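Local coordinates for variant surface glycoprotein MITat 1.13 (Trypanosoma brucei, PDB 6Z8H) that probably forms part of the dense, antigenically variable surface coat by which the parasite evades the immune response of its host, at residues 81-86 with 326-331. Sequence-based numbering, arbitrary orientation.
Sequences QRKILP and NSAYGR
Y329, on the segment 326-331, reaches across and gives its phenol proton to the backbone carbonyl of K83 on helix 78-129, with 2.8 Å between Y329 OH and K83 O. The acceptor lies at the ring edge, near the ring plane, and the hydroxyl approaches at a C=O...donor angle of 131°, tilted 28° from the carbonyl plane. Y329 CG stands beside its own backbone N, anti to the carbonyl carbon (chi1 -48°), which carries the hydroxyl toward helix 78-129 although CB itself does not point there. The A328 methyl lies under one ring face, its CB 3.7 Å from the plane and over the ring centre. That methyl also meets K83, whose CG comes within 4.1 Å of A328 CB; beyond CG the lysine chain is extended, with K83 CD 4.1 Å from A328 O. P86 sets its pyrrolidine obliquely against the phenol, P86 CG lying 3.5 Å from Y329 OH. The F287 ring also meets Y329, while L304 and F296 of helix 294-304 pack on A328 and P86. The contact thus joins the short helix 318-329 to the long helix 78-129 near one end of the elongated molecule. The long helix is kinked where P86 N cannot bond to the turn before, and close to this kink the tyrosine hydroxyl grips the K83 carbonyl from outside the helix.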
ATOM      1  N   GLN A  81     -14.489 -20.989 -35.032  1.00 25.30           N
ATOM      2  CA  GLN A  81     -13.373 -21.535 -34.278  1.00 25.34           C
ATOM      3  C   GLN A  81     -12.051 -21.246 -34.966  1.00 24.59           C
ATOM      4  O   GLN A  81     -11.042 -20.977 -34.302  1.00 25.33           O
ATOM      5  CB  GLN A  81     -13.509 -23.038 -34.122  1.00 26.01           C
ATOM      6  CG  GLN A  81     -14.611 -23.529 -33.261  1.00 27.59           C
ATOM      7  CD  GLN A  81     -14.663 -25.049 -33.248  1.00 28.90           C
ATOM      8  OE1 GLN A  81     -14.924 -25.673 -34.279  1.00 30.17           O
ATOM      9  NE2 GLN A  81     -14.380 -25.648 -32.110  1.00 30.16           N
ATOM     10  N   ARG A  82     -12.023 -21.331 -36.293  1.00 26.15           N
ATOM     11  CA  ARG A  82     -10.770 -21.090 -36.983  1.00 26.46           C
ATOM     12  C   ARG A  82     -10.306 -19.645 -36.815  1.00 26.11           C
ATOM     13  O   ARG A  82      -9.100 -19.402 -36.872  1.00 27.14           O
ATOM     14  CB  ARG A  82     -10.922 -21.444 -38.462  1.00 27.83           C
ATOM     15  CG  ARG A  82     -11.056 -22.940 -38.708  1.00 30.56           C
ATOM     16  CD  ARG A  82     -11.305 -23.192 -40.164  1.00 33.11           C
ATOM     17  NE  ARG A  82     -11.546 -24.591 -40.475  1.00 35.83           N
ATOM     18  CZ  ARG A  82     -10.589 -25.496 -40.637  1.00 36.39           C
ATOM     19  NH1 ARG A  82      -9.314 -25.164 -40.481  1.00 35.96           N
ATOM     20  NH2 ARG A  82     -10.902 -26.739 -40.942  1.00 38.10           N
ATOM     21  N   LYS A  83     -11.229 -18.687 -36.661  1.00 25.17           N
ATOM     22  CA  LYS A  83     -10.873 -17.292 -36.368  1.00 26.12           C
ATOM     23  C   LYS A  83     -10.405 -17.109 -34.924  1.00 25.99           C
ATOM     24  O   LYS A  83      -9.649 -16.190 -34.642  1.00 27.26           O
ATOM     25  CB  LYS A  83     -12.083 -16.389 -36.649  1.00 28.75           C
ATOM     26  CG  LYS A  83     -12.575 -16.444 -38.130  1.00 27.95           C
ATOM     27  CD  LYS A  83     -13.873 -15.680 -38.357  1.00 33.08           C
ATOM     28  CE  LYS A  83     -14.184 -15.532 -39.834  1.00 46.55           C
ATOM     29  NZ  LYS A  83     -15.407 -14.696 -40.048  1.00 57.81           N
ATOM     30  N   ILE A  84     -10.773 -17.997 -34.010  1.00 24.53           N
ATOM     31  CA  ILE A  84     -10.397 -17.862 -32.603  1.00 23.33           C
ATOM     32  C   ILE A  84      -9.077 -18.561 -32.288  1.00 23.19           C
ATOM     33  O   ILE A  84      -8.287 -18.064 -31.475  1.00 22.98           O
ATOM     34  CB  ILE A  84     -11.535 -18.412 -31.730  1.00 23.33           C
ATOM     35  CG1 ILE A  84     -12.837 -17.673 -32.015  1.00 24.86           C
ATOM     36  CG2 ILE A  84     -11.152 -18.374 -30.270  1.00 24.66           C
ATOM     37  CD1 ILE A  84     -14.014 -18.250 -31.340  1.00 26.01           C
ATOM     38  N   LEU A  85      -8.814 -19.715 -32.916  1.00 23.11           N
ATOM     39  CA  LEU A  85      -7.595 -20.450 -32.588  1.00 23.97           C
ATOM     40  C   LEU A  85      -6.314 -19.626 -32.655  1.00 23.96           C
ATOM     41  O   LEU A  85      -5.463 -19.797 -31.766  1.00 23.37           O
ATOM     42  CB  LEU A  85      -7.504 -21.727 -33.425  1.00 24.80           C
ATOM     43  CG  LEU A  85      -8.628 -22.729 -33.231  1.00 26.69           C
ATOM     44  CD1 LEU A  85      -8.303 -24.029 -33.995  1.00 27.41           C
ATOM     45  CD2 LEU A  85      -8.907 -23.043 -31.790  1.00 27.60           C
ATOM     46  N   PRO A  86      -6.091 -18.754 -33.643  1.00 22.89           N
ATOM     47  CA  PRO A  86      -4.833 -17.989 -33.668  1.00 22.35           C
ATOM     48  C   PRO A  86      -4.690 -16.995 -32.529  1.00 23.35           C
ATOM     49  O   PRO A  86      -3.593 -16.465 -32.342  1.00 24.29           O
ATOM     50  CB  PRO A  86      -4.878 -17.255 -35.021  1.00 24.39           C
ATOM     51  CG  PRO A  86      -5.789 -18.127 -35.871  1.00 25.78           C
ATOM     52  CD  PRO A  86      -6.839 -18.618 -34.909  1.00 24.97           C
ATOM     53  N   ASN A 326      -6.719 -10.604 -43.112  1.00 32.12           N
ATOM     54  CA  ASN A 326      -7.715  -9.610 -43.499  1.00 33.11           C
ATOM     55  C   ASN A 326      -9.120 -10.201 -43.573  1.00 33.80           C
ATOM     56  O   ASN A 326     -10.090  -9.541 -43.192  1.00 35.04           O
ATOM     57  CB  ASN A 326      -7.351  -8.996 -44.848  1.00 34.37           C
ATOM     58  CG  ASN A 326      -6.069  -8.174 -44.806  1.00 35.26           C
ATOM     59  OD1 ASN A 326      -5.594  -7.774 -43.745  1.00 37.25           O
ATOM     60  ND2 ASN A 326      -5.528  -7.879 -45.992  1.00 36.36           N
ATOM     61  N   SER A 327      -9.254 -11.437 -44.061  1.00 34.85           N
ATOM     62  CA  SER A 327     -10.577 -12.056 -44.144  1.00 35.96           C
ATOM     63  C   SER A 327     -11.129 -12.353 -42.760  1.00 34.35           C
ATOM     64  O   SER A 327     -12.337 -12.222 -42.513  1.00 35.01           O
ATOM     65  CB  SER A 327     -10.497 -13.356 -44.949  1.00 37.32           C
ATOM     66  OG  SER A 327     -10.218 -13.092 -46.309  1.00 39.29           O
ATOM     67  N   ALA A 328     -10.258 -12.751 -41.841  1.00 32.24           N
ATOM     68  CA  ALA A 328     -10.732 -13.184 -40.539  1.00 30.46           C
ATOM     69  C   ALA A 328     -10.992 -12.021 -39.598  1.00 29.95           C
ATOM     70  O   ALA A 328     -11.910 -12.105 -38.777  1.00 31.65           O
ATOM     71  CB  ALA A 328      -9.728 -14.134 -39.883  1.00 31.15           C
ATOM     72  N   TYR A 329     -10.203 -10.947 -39.679  1.00 29.85           N
ATOM     73  CA  TYR A 329     -10.247  -9.899 -38.666  1.00 29.86           C
ATOM     74  C   TYR A 329     -10.500  -8.513 -39.249  1.00 31.66           C
ATOM     75  O   TYR A 329     -10.332  -7.526 -38.543  1.00 33.41           O
ATOM     76  CB  TYR A 329      -8.953  -9.896 -37.818  1.00 28.40           C
ATOM     77  CG  TYR A 329      -8.546 -11.254 -37.327  1.00 28.11           C
ATOM     78  CD1 TYR A 329      -9.274 -11.883 -36.345  1.00 27.28           C
ATOM     79  CD2 TYR A 329      -7.436 -11.910 -37.843  1.00 26.98           C
ATOM     80  CE1 TYR A 329      -8.955 -13.170 -35.933  1.00 27.02           C
ATOM     81  CE2 TYR A 329      -7.098 -13.164 -37.422  1.00 27.24           C
ATOM     82  CZ  TYR A 329      -7.823 -13.779 -36.411  1.00 26.48           C
ATOM     83  OH  TYR A 329      -7.484 -15.082 -36.024  1.00 28.24           O
ATOM     84  N   GLY A 330     -10.947  -8.424 -40.494  1.00 32.05           N
ATOM     85  CA  GLY A 330     -10.967  -7.181 -41.218  1.00 32.53           C
ATOM     86  C   GLY A 330      -9.576  -6.789 -41.678  1.00 32.52           C
ATOM     87  O   GLY A 330      -8.562  -7.299 -41.202  1.00 32.50           O
ATOM     88  N   ARG A 331      -9.539  -5.845 -42.621  1.00 34.08           N
ATOM     89  CA  ARG A 331      -8.278  -5.434 -43.231  1.00 35.30           C
ATOM     90  C   ARG A 331      -7.305  -4.970 -42.152  1.00 36.82           C
ATOM     91  O   ARG A 331      -7.606  -4.052 -41.382  1.00 37.13           O
ATOM     92  CB  ARG A 331      -8.524  -4.322 -44.260  1.00 36.28           C
ATOM     93  CG  ARG A 331      -7.269  -3.863 -44.972  1.00 38.67           C
ATOM     94  CD  ARG A 331      -7.606  -3.093 -46.246  1.00 40.79           C
ATOM     95  NE  ARG A 331      -8.373  -3.908 -47.186  1.00 42.32           N
ATOM     96  CZ  ARG A 331      -7.834  -4.764 -48.052  1.00 43.47           C
ATOM     97  NH1 ARG A 331      -6.518  -4.927 -48.097  1.00 42.94           N
ATOM     98  NH2 ARG A 331      -8.610  -5.469 -48.868  1.00 45.09           N
TER